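Local coordinates for erythrocyte membrane protein 1 (Plasmodium falciparum, PDB 6S8T), which forms the ICAM-1-binding DBLbeta domain of a PfEMP1 adhesin, through which infected erythrocytes probably attach to host cell surface receptors, at residues Y12-A16 against Y420-E424. Sequence-based numbering, arbitrary orientation.
Sequences YPAIA and YIHQE
In this DBLbeta domain the loop leading into helix 16-32 meets the last turn of helix 417-424, where Glu424 and Gln423 reach the backbone of residues 12-16. Glu424 OE2 accepts a hydrogen bond from Ala16 N at 3.2 Å, nearly straight at 162° and from above the carboxylate plane. Ile15 N makes a weak, bent bond to the same oxygen. Tyr414 OH is hydrogen-bonded to both Glu424 OE2 and Ile15 N, closing a small polar cluster around the N-cap residue Ile15. The positive N-terminal end of the dipole of helix 16-32 probably stabilises the carboxylate charge. The Glu424 chain bends at chi2 (-71°), which lays the carboxylate against Ala16, with CD 3.4 Å from Ala16 CB. Glu424 CG rests over the rim of one face of the Tyr420 ring, whose OH lies 3.7 Å from Ala16 CB. Further along, Gln423 NE2 donates to Tyr12 O at 3.1 Å, from above the carbonyl plane. The carbonyl oxygen lies in the plane of the Gln423 amide. A water links Gln423 OE1 to Tyr12 N, so the amide grips the Tyr12 backbone directly and through water. Ala14 CB packs against Gln423 O and Glu424 OE2 in van der Waals contact. The arrangement is a carboxylate side chain bound at a helix N-terminus, linking helix 16-32 to a helix some 400 residues later.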
loop_
_atom_site.group_PDB
_atom_site.type_symbol
_atom_site.label_atom_id
_atom_site.label_comp_id
_atom_site.label_asym_id
_atom_site.label_seq_id
_atom_site.Cartn_x
_atom_site.Cartn_y
_atom_site.Cartn_z
ATOM N N TYR A 12 -10.474 -9.629 -20.778
ATOM C CA TYR A 12 -11.105 -9.984 -19.511
ATOM C C TYR A 12 -11.313 -8.730 -18.668
ATOM O O TYR A 12 -10.384 -7.926 -18.525
ATOM C CB TYR A 12 -10.245 -10.982 -18.750
ATOM C CG TYR A 12 -11.018 -11.940 -17.875
ATOM C CD1 TYR A 12 -11.494 -13.142 -18.382
ATOM C CD2 TYR A 12 -11.259 -11.650 -16.539
ATOM C CE1 TYR A 12 -12.196 -14.025 -17.587
ATOM C CE2 TYR A 12 -11.960 -12.524 -15.734
ATOM C CZ TYR A 12 -12.427 -13.712 -16.263
ATOM O OH TYR A 12 -13.125 -14.586 -15.462
ATOM N N PRO A 13 -12.498 -8.527 -18.096
ATOM C CA PRO A 13 -12.754 -7.281 -17.366
ATOM C C PRO A 13 -11.989 -7.226 -16.051
ATOM O O PRO A 13 -11.826 -8.236 -15.362
ATOM C CB PRO A 13 -14.268 -7.315 -17.129
ATOM C CG PRO A 13 -14.599 -8.771 -17.100
ATOM C CD PRO A 13 -13.670 -9.421 -18.097
ATOM N N ALA A 14 -11.517 -6.028 -15.714
ATOM C CA ALA A 14 -10.866 -5.782 -14.433
ATOM C C ALA A 14 -11.934 -5.492 -13.387
ATOM O O ALA A 14 -12.708 -4.540 -13.534
ATOM C CB ALA A 14 -9.885 -4.617 -14.548
ATOM N N ILE A 15 -11.987 -6.305 -12.333
ATOM C CA ILE A 15 -13.133 -6.315 -11.435
ATOM C C ILE A 15 -12.766 -6.058 -9.981
ATOM O O ILE A 15 -13.657 -6.062 -9.127
ATOM C CB ILE A 15 -13.921 -7.634 -11.560
ATOM C CG1 ILE A 15 -13.034 -8.829 -11.216
ATOM C CG2 ILE A 15 -14.467 -7.788 -12.967
ATOM C CD1 ILE A 15 -13.662 -10.164 -11.574
ATOM N N ALA A 16 -11.490 -5.816 -9.669
ATOM C CA ALA A 16 -11.105 -5.599 -8.275
ATOM C C ALA A 16 -11.835 -4.404 -7.671
ATOM O O ALA A 16 -12.293 -4.466 -6.524
ATOM C CB ALA A 16 -9.591 -5.414 -8.161
ATOM N N TYR A 420 -3.043 -11.218 -12.033
ATOM C CA TYR A 420 -3.593 -10.094 -11.282
ATOM C C TYR A 420 -2.902 -8.785 -11.658
ATOM O O TYR A 420 -3.563 -7.749 -11.809
ATOM C CB TYR A 420 -3.466 -10.352 -9.776
ATOM C CG TYR A 420 -4.268 -9.388 -8.918
ATOM C CD1 TYR A 420 -3.792 -8.106 -8.633
ATOM C CD2 TYR A 420 -5.501 -9.759 -8.396
ATOM C CE1 TYR A 420 -4.532 -7.226 -7.853
ATOM C CE2 TYR A 420 -6.243 -8.892 -7.619
ATOM C CZ TYR A 420 -5.759 -7.630 -7.350
ATOM O OH TYR A 420 -6.507 -6.776 -6.579
ATOM N N ILE A 421 -1.574 -8.812 -11.814
ATOM C CA ILE A 421 -0.837 -7.596 -12.162
ATOM C C ILE A 421 -1.270 -7.085 -13.533
ATOM O O ILE A 421 -1.510 -5.889 -13.721
ATOM C CB ILE A 421 0.683 -7.849 -12.106
ATOM C CG1 ILE A 421 1.150 -8.050 -10.663
ATOM C CG2 ILE A 421 1.452 -6.705 -12.772
ATOM C CD1 ILE A 421 0.889 -6.865 -9.758
ATOM N N HIS A 422 -1.384 -7.984 -14.509
ATOM C CA HIS A 422 -1.783 -7.551 -15.844
ATOM C C HIS A 422 -3.242 -7.119 -15.913
ATOM O O HIS A 422 -3.625 -6.453 -16.880
ATOM C CB HIS A 422 -1.503 -8.659 -16.863
ATOM C CG HIS A 422 -0.047 -8.833 -17.173
ATOM N ND1 HIS A 422 0.683 -7.896 -17.872
ATOM C CD2 HIS A 422 0.817 -9.832 -16.872
ATOM C CE1 HIS A 422 1.932 -8.309 -17.990
ATOM N NE2 HIS A 422 2.040 -9.482 -17.392
ATOM N N GLN A 423 -4.056 -7.464 -14.914
ATOM C CA GLN A 423 -5.449 -7.032 -14.876
ATOM C C GLN A 423 -5.633 -5.715 -14.129
ATOM O O GLN A 423 -6.437 -4.877 -14.548
ATOM C CB GLN A 423 -6.325 -8.111 -14.231
ATOM C CG GLN A 423 -6.588 -9.320 -15.112
ATOM C CD GLN A 423 -7.520 -9.010 -16.268
ATOM O OE1 GLN A 423 -7.180 -9.230 -17.428
ATOM N NE2 GLN A 423 -8.707 -8.501 -15.953
ATOM N N GLU A 424 -4.902 -5.516 -13.028
ATOM C CA GLU A 424 -5.124 -4.381 -12.146
ATOM C C GLU A 424 -3.915 -3.472 -11.978
ATOM O O GLU A 424 -4.055 -2.395 -11.384
ATOM C CB GLU A 424 -5.561 -4.868 -10.754
ATOM C CG GLU A 424 -6.682 -5.900 -10.772
ATOM C CD GLU A 424 -8.017 -5.306 -11.183
ATOM O OE1 GLU A 424 -8.144 -4.059 -11.163
ATOM O OE2 GLU A 424 -8.938 -6.084 -11.521
HETATM O O HOH W 1 -7.719 -8.900 -19.936
#